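Local coordinates for purine nucleoside phosphorylase (Schistosoma mansoni, PDB 5KO5), which probably catalyses the phosphorolysis of purine nucleosides to the free base and a pentose 1-phosphate, and here holds cytosine in a pocket, at residues N11-A16 against M105-V110; E42-R47 against N69-S74. All coordinates share one frame; numbering follows the deposited sequence.

Contact 1: residues N11-A16 against M105-V110; sequences NASMAA and MKLLGV. With EDO (1,2-ethanediol), chain E.
The ammonium nitrogen of K106, beside the L107 side chain that bridges to A12 and S13, is gripped by two oxygens: NZ bonds O1 of a 1,2-ethanediol at 2.8 Å and also the carbonyl oxygen of C233. The lysine chain bends at chi2 (74°) and chi4 to curl round the diol, which probably came from the crystallisation liquor. L107 stands between this polar group and helix 9-23. Its CD2 faces the diol, while CD1 rests on the A12-S13 peptide, 3.5 Å from S13 N and 3.8 Å from A12 CB. In the S13 conformer given here (a second is modelled), OG lies 3.5 Å from L107 CD1 and bonds Y9 O, one turn back in its own helix. In this phosphorylase-superfamily fold the contact joins two helices: 9-23 lies against 95-108, whose M105 reaches strand 78-84 of the central sheet. Small A12 and A16 suit the interface, since they let branched leucines come close to the helix backbone. A16 CB meets L107 CB at 4.0 Å and L108 CD2 at 4.0 Å. After L108 the helix closes in a Schellman motif: V110 N bonds M105 O and G109 N bonds K106 O, both at 3.0 Å, with G109 taking the positive phi (114°) that glycine accepts readily. The buried L108 side chain also packs on I19 and K20, one turn beyond A16.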
loop_
_atom_site.group_PDB
_atom_site.type_symbol
_atom_site.label_atom_id
_atom_site.label_comp_id
_atom_site.label_asym_id
_atom_site.label_seq_id
_atom_site.Cartn_x
_atom_site.Cartn_y
_atom_site.Cartn_z
ATOM N N ASN A 11 10.157 -26.887 1.797
ATOM C CA ASN A 11 10.033 -26.496 3.198
ATOM C C ASN A 11 8.669 -26.869 3.758
ATOM O O ASN A 11 8.569 -27.337 4.898
ATOM C CB ASN A 11 10.288 -24.998 3.340
ATOM C CG ASN A 11 11.732 -24.630 3.068
ATOM O OD1 ASN A 11 12.625 -25.480 3.127
ATOM N ND2 ASN A 11 11.976 -23.356 2.786
ATOM N N ALA A 12 7.602 -26.643 2.989
ATOM C CA ALA A 12 6.280 -27.050 3.454
ATOM C C ALA A 12 6.206 -28.562 3.623
ATOM O O ALA A 12 5.551 -29.055 4.553
ATOM C CB ALA A 12 5.198 -26.553 2.493
ATOM N N SER A 13 6.882 -29.319 2.746
ATOM C CA SER A 13 6.894 -30.779 2.856
ATOM C C SER A 13 7.567 -31.230 4.145
ATOM O O SER A 13 7.123 -32.183 4.792
ATOM C CB SER A 13 7.626 -31.399 1.660
ATOM O OG SER A 13 6.929 -31.237 0.436
ATOM N N MET A 14 8.657 -30.562 4.522
ATOM C CA MET A 14 9.360 -30.950 5.740
ATOM C C MET A 14 8.485 -30.724 6.967
ATOM O O MET A 14 8.463 -31.555 7.886
ATOM C CB MET A 14 10.679 -30.191 5.859
ATOM C CG MET A 14 11.508 -30.625 7.057
ATOM S SD MET A 14 13.139 -29.870 7.120
ATOM C CE MET A 14 13.865 -30.772 8.489
ATOM N N ALA A 15 7.742 -29.616 6.988
ATOM C CA ALA A 15 6.806 -29.369 8.079
ATOM C C ALA A 15 5.683 -30.398 8.085
ATOM O O ALA A 15 5.311 -30.913 9.147
ATOM C CB ALA A 15 6.240 -27.951 7.972
ATOM N N ALA A 16 5.130 -30.713 6.912
ATOM C CA ALA A 16 4.033 -31.675 6.861
ATOM C C ALA A 16 4.496 -33.068 7.276
ATOM O O ALA A 16 3.765 -33.791 7.967
ATOM C CB ALA A 16 3.392 -31.673 5.472
ATOM N N MET A 105 -1.058 -27.042 5.325
ATOM C CA MET A 105 -2.408 -27.600 5.302
ATOM C C MET A 105 -2.692 -28.297 3.981
ATOM O O MET A 105 -3.245 -29.399 3.967
ATOM C CB MET A 105 -3.451 -26.509 5.525
ATOM C CG MET A 105 -3.516 -25.992 6.941
ATOM S SD MET A 105 -4.910 -24.862 7.064
ATOM C CE MET A 105 -4.795 -24.367 8.788
ATOM N N LYS A 106 -2.312 -27.675 2.860
ATOM C CA LYS A 106 -2.565 -28.289 1.561
ATOM C C LYS A 106 -1.874 -29.642 1.457
ATOM O O LYS A 106 -2.487 -30.632 1.047
ATOM C CB LYS A 106 -2.105 -27.357 0.437
ATOM C CG LYS A 106 -2.248 -27.956 -0.979
ATOM C CD LYS A 106 -3.710 -27.997 -1.433
ATOM C CE LYS A 106 -3.924 -28.807 -2.701
ATOM N NZ LYS A 106 -3.219 -28.261 -3.880
ATOM N N LEU A 107 -0.593 -29.704 1.846
ATOM C CA LEU A 107 0.140 -30.963 1.775
ATOM C C LEU A 107 -0.406 -32.001 2.743
ATOM O O LEU A 107 -0.256 -33.204 2.500
ATOM C CB LEU A 107 1.631 -30.741 2.028
ATOM C CG LEU A 107 2.309 -29.849 0.981
ATOM C CD1 LEU A 107 3.802 -29.804 1.220
ATOM C CD2 LEU A 107 2.011 -30.320 -0.428
ATOM N N LEU A 108 -1.025 -31.568 3.840
ATOM C CA LEU A 108 -1.647 -32.514 4.762
ATOM C C LEU A 108 -2.950 -33.081 4.229
ATOM O O LEU A 108 -3.437 -34.080 4.775
ATOM C CB LEU A 108 -1.905 -31.862 6.123
ATOM C CG LEU A 108 -0.679 -31.502 6.964
ATOM C CD1 LEU A 108 -1.083 -30.671 8.176
ATOM C CD2 LEU A 108 0.093 -32.754 7.378
ATOM N N GLY A 109 -3.519 -32.480 3.190
ATOM C CA GLY A 109 -4.747 -32.955 2.592
ATOM C C GLY A 109 -5.946 -32.036 2.736
ATOM O O GLY A 109 -7.053 -32.437 2.351
ATOM N N VAL A 110 -5.770 -30.828 3.283
ATOM C CA VAL A 110 -6.897 -29.927 3.486
ATOM C C VAL A 110 -7.492 -29.530 2.145
ATOM O O VAL A 110 -6.775 -29.110 1.228
ATOM C CB VAL A 110 -6.464 -28.699 4.301
ATOM C CG1 VAL A 110 -7.520 -27.592 4.227
ATOM C CG2 VAL A 110 -6.199 -29.107 5.747
HETATM C C1 EDO E . 0.612 -28.765 -3.761
HETATM O O1 EDO E . -0.427 -27.919 -4.273
HETATM C C2 EDO E . 0.342 -30.221 -4.118
HETATM O O2 EDO E . -0.676 -30.764 -3.264
#

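Contact 2: residues E42-R47 against N69-S74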
loop_
_atom_site.group_PDB
_atom_site.type_symbol
_atom_site.label_atom_id
_atom_site.label_comp_id
_atom_site.label_asym_id
_atom_site.label_seq_id
_atom_site.Cartn_x
_atom_site.Cartn_y
_atom_site.Cartn_z
ATOM N N GLU A 42 -10.680 -25.940 21.343
ATOM C CA GLU A 42 -10.595 -26.606 22.636
ATOM C C GLU A 42 -11.471 -27.850 22.711
ATOM O O GLU A 42 -11.270 -28.681 23.603
ATOM C CB GLU A 42 -10.957 -25.632 23.761
ATOM N N GLU A 43 -12.427 -28.005 21.795
ATOM C CA GLU A 43 -13.344 -29.137 21.801
ATOM C C GLU A 43 -13.020 -30.180 20.738
ATOM O O GLU A 43 -13.822 -31.090 20.510
ATOM C CB GLU A 43 -14.789 -28.655 21.655
ATOM C CG GLU A 43 -15.257 -27.764 22.793
ATOM C CD GLU A 43 -15.242 -28.471 24.134
ATOM O OE1 GLU A 43 -15.469 -29.702 24.166
ATOM O OE2 GLU A 43 -14.998 -27.796 25.155
ATOM N N ILE A 44 -11.866 -30.067 20.075
ATOM C CA ILE A 44 -11.463 -31.079 19.108
ATOM C C ILE A 44 -11.247 -32.412 19.817
ATOM O O ILE A 44 -10.619 -32.479 20.883
ATOM C CB ILE A 44 -10.195 -30.602 18.384
ATOM C CG1 ILE A 44 -10.495 -29.350 17.560
ATOM C CG2 ILE A 44 -9.649 -31.683 17.493
ATOM C CD1 ILE A 44 -9.260 -28.678 17.015
ATOM N N GLU A 45 -11.777 -33.486 19.233
ATOM C CA GLU A 45 -11.697 -34.807 19.839
ATOM C C GLU A 45 -10.428 -35.533 19.408
ATOM O O GLU A 45 -9.892 -35.295 18.322
ATOM C CB GLU A 45 -12.910 -35.655 19.459
ATOM C CG GLU A 45 -14.246 -35.000 19.752
ATOM C CD GLU A 45 -15.410 -35.931 19.483
ATOM O OE1 GLU A 45 -15.563 -36.921 20.230
ATOM O OE2 GLU A 45 -16.161 -35.682 18.516
ATOM N N GLU A 46 -9.961 -36.436 20.277
ATOM C CA GLU A 46 -8.741 -37.212 20.045
ATOM C C GLU A 46 -7.605 -36.308 19.584
ATOM O O GLU A 46 -6.860 -36.623 18.655
ATOM C CB GLU A 46 -8.977 -38.354 19.060
ATOM C CG GLU A 46 -10.064 -39.323 19.476
ATOM C CD GLU A 46 -10.591 -40.116 18.300
ATOM O OE1 GLU A 46 -10.669 -41.358 18.401
ATOM O OE2 GLU A 46 -10.919 -39.489 17.270
ATOM N N ARG A 47 -7.478 -35.165 20.242
ATOM C CA ARG A 47 -6.705 -34.096 19.645
ATOM C C ARG A 47 -5.216 -34.246 19.924
ATOM O O ARG A 47 -4.785 -34.860 20.903
ATOM C CB ARG A 47 -7.208 -32.734 20.105
ATOM C CG ARG A 47 -6.950 -32.429 21.552
ATOM C CD ARG A 47 -7.395 -31.018 21.837
ATOM N NE ARG A 47 -6.707 -30.452 22.988
ATOM C CZ ARG A 47 -6.592 -29.148 23.204
ATOM N NH1 ARG A 47 -5.950 -28.706 24.276
ATOM N NH2 ARG A 47 -7.113 -28.287 22.339
ATOM N N ASN A 69 -0.034 -22.963 18.396
ATOM C CA ASN A 69 -0.112 -24.411 18.268
ATOM C C ASN A 69 -0.921 -24.772 17.035
ATOM O O ASN A 69 -1.879 -24.078 16.686
ATOM C CB ASN A 69 -0.858 -25.042 19.448
ATOM C CG ASN A 69 -0.137 -24.881 20.763
ATOM O OD1 ASN A 69 1.078 -25.080 20.854
ATOM N ND2 ASN A 69 -0.885 -24.538 21.801
ATOM N N LEU A 70 -0.524 -25.857 16.380
ATOM C CA LEU A 70 -1.379 -26.550 15.429
ATOM C C LEU A 70 -2.095 -27.663 16.183
ATOM O O LEU A 70 -1.455 -28.442 16.894
ATOM C CB LEU A 70 -0.519 -27.160 14.325
ATOM C CG LEU A 70 -1.055 -27.160 12.899
ATOM C CD1 LEU A 70 -1.324 -25.735 12.422
ATOM C CD2 LEU A 70 -0.057 -27.854 11.983
ATOM N N VAL A 71 -3.415 -27.730 16.045
ATOM C CA VAL A 71 -4.226 -28.719 16.751
ATOM C C VAL A 71 -4.943 -29.578 15.718
ATOM O O VAL A 71 -5.669 -29.055 14.864
ATOM C CB VAL A 71 -5.224 -28.053 17.711
ATOM C CG1 VAL A 71 -5.981 -29.106 18.513
ATOM C CG2 VAL A 71 -4.503 -27.073 18.635
ATOM N N LEU A 72 -4.733 -30.891 15.786
ATOM C CA LEU A 72 -5.355 -31.830 14.867
ATOM C C LEU A 72 -6.237 -32.798 15.636
ATOM O O LEU A 72 -5.925 -33.185 16.767
ATOM C CB LEU A 72 -4.308 -32.635 14.084
ATOM C CG LEU A 72 -3.437 -31.809 13.134
ATOM C CD1 LEU A 72 -2.123 -31.427 13.793
ATOM C CD2 LEU A 72 -3.205 -32.559 11.837
ATOM N N GLY A 73 -7.336 -33.199 15.004
ATOM C CA GLY A 73 -8.239 -34.159 15.623
ATOM C C GLY A 73 -9.535 -34.244 14.853
ATOM O O GLY A 73 -9.576 -33.966 13.653
ATOM N N SER A 74 -10.597 -34.619 15.558
ATOM C CA SER A 74 -11.895 -34.849 14.939
ATOM C C SER A 74 -12.921 -33.868 15.483
ATOM O O SER A 74 -13.001 -33.656 16.699
ATOM C CB SER A 74 -12.376 -36.284 15.180
ATOM O OG SER A 74 -11.574 -37.214 14.470
#
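The guanidinium of R47 stands slantwise to V71, with NH2 4.1 Å from V71 CG1, and the same nitrogen gives a weak hydrogen bond to I41 O. The other flat group, the E46 carboxylate, brings OE2 to 3.7 Å from S74 OG at the exposed border, a proximity too long for a hydrogen bond. The segments meet in an antiparallel pairing that leads into that of strands 47-51 and 69-75 in the mixed sheet. E45 and S74 form its hydrogen-bonded pair: E45 N reaches S74 O at 2.8 Å, nearly straight at 165° and in the carbonyl plane, and S74 N returns to E45 O at 2.9 Å from a position tilted 22° off that carbonyl's plane. Both side chains lie on one face, where the polar glutamate and serine suit an outer border. E46 then takes left-handed backbone angles and turns the chain a corner, and regular bonding resumes between K48 and L72. I44 points inward, as a buried aliphatic should: CD1 meets V71 CG1 at 3.6 Å, and CG2, anti to the backbone N, comes within 3.4 Å of G73 CA. Glycine suits that position because its bare CA leaves room for both the isoleucine methyl and E45 O. Past the corner, R47 CA approaches L72 O at 3.1 Å in a CA-H...O contact.

Along the chain the order is 11-16, 42-47, 69-74, 105-110, so both halves of contact 2 fall between the halves of contact 1. Their centres lie about 17 Å apart and their nearest atoms about 5 Å, without touching. Helix 9-23 connects them: I19, beyond the first segment of contact 1, packs on L108 and also on L70 and L72 of contact 2. Strand 78-84 is shared as well, meeting M105 from the one and I44 from the other. Contact 1 thus packs helix against helix over the sheet, while contact 2 fastens the loop after helix 39-42 to strand 69-75, just ahead of strand 47-51. None of their residues lines the cytosine pocket, and no other subunit touches them.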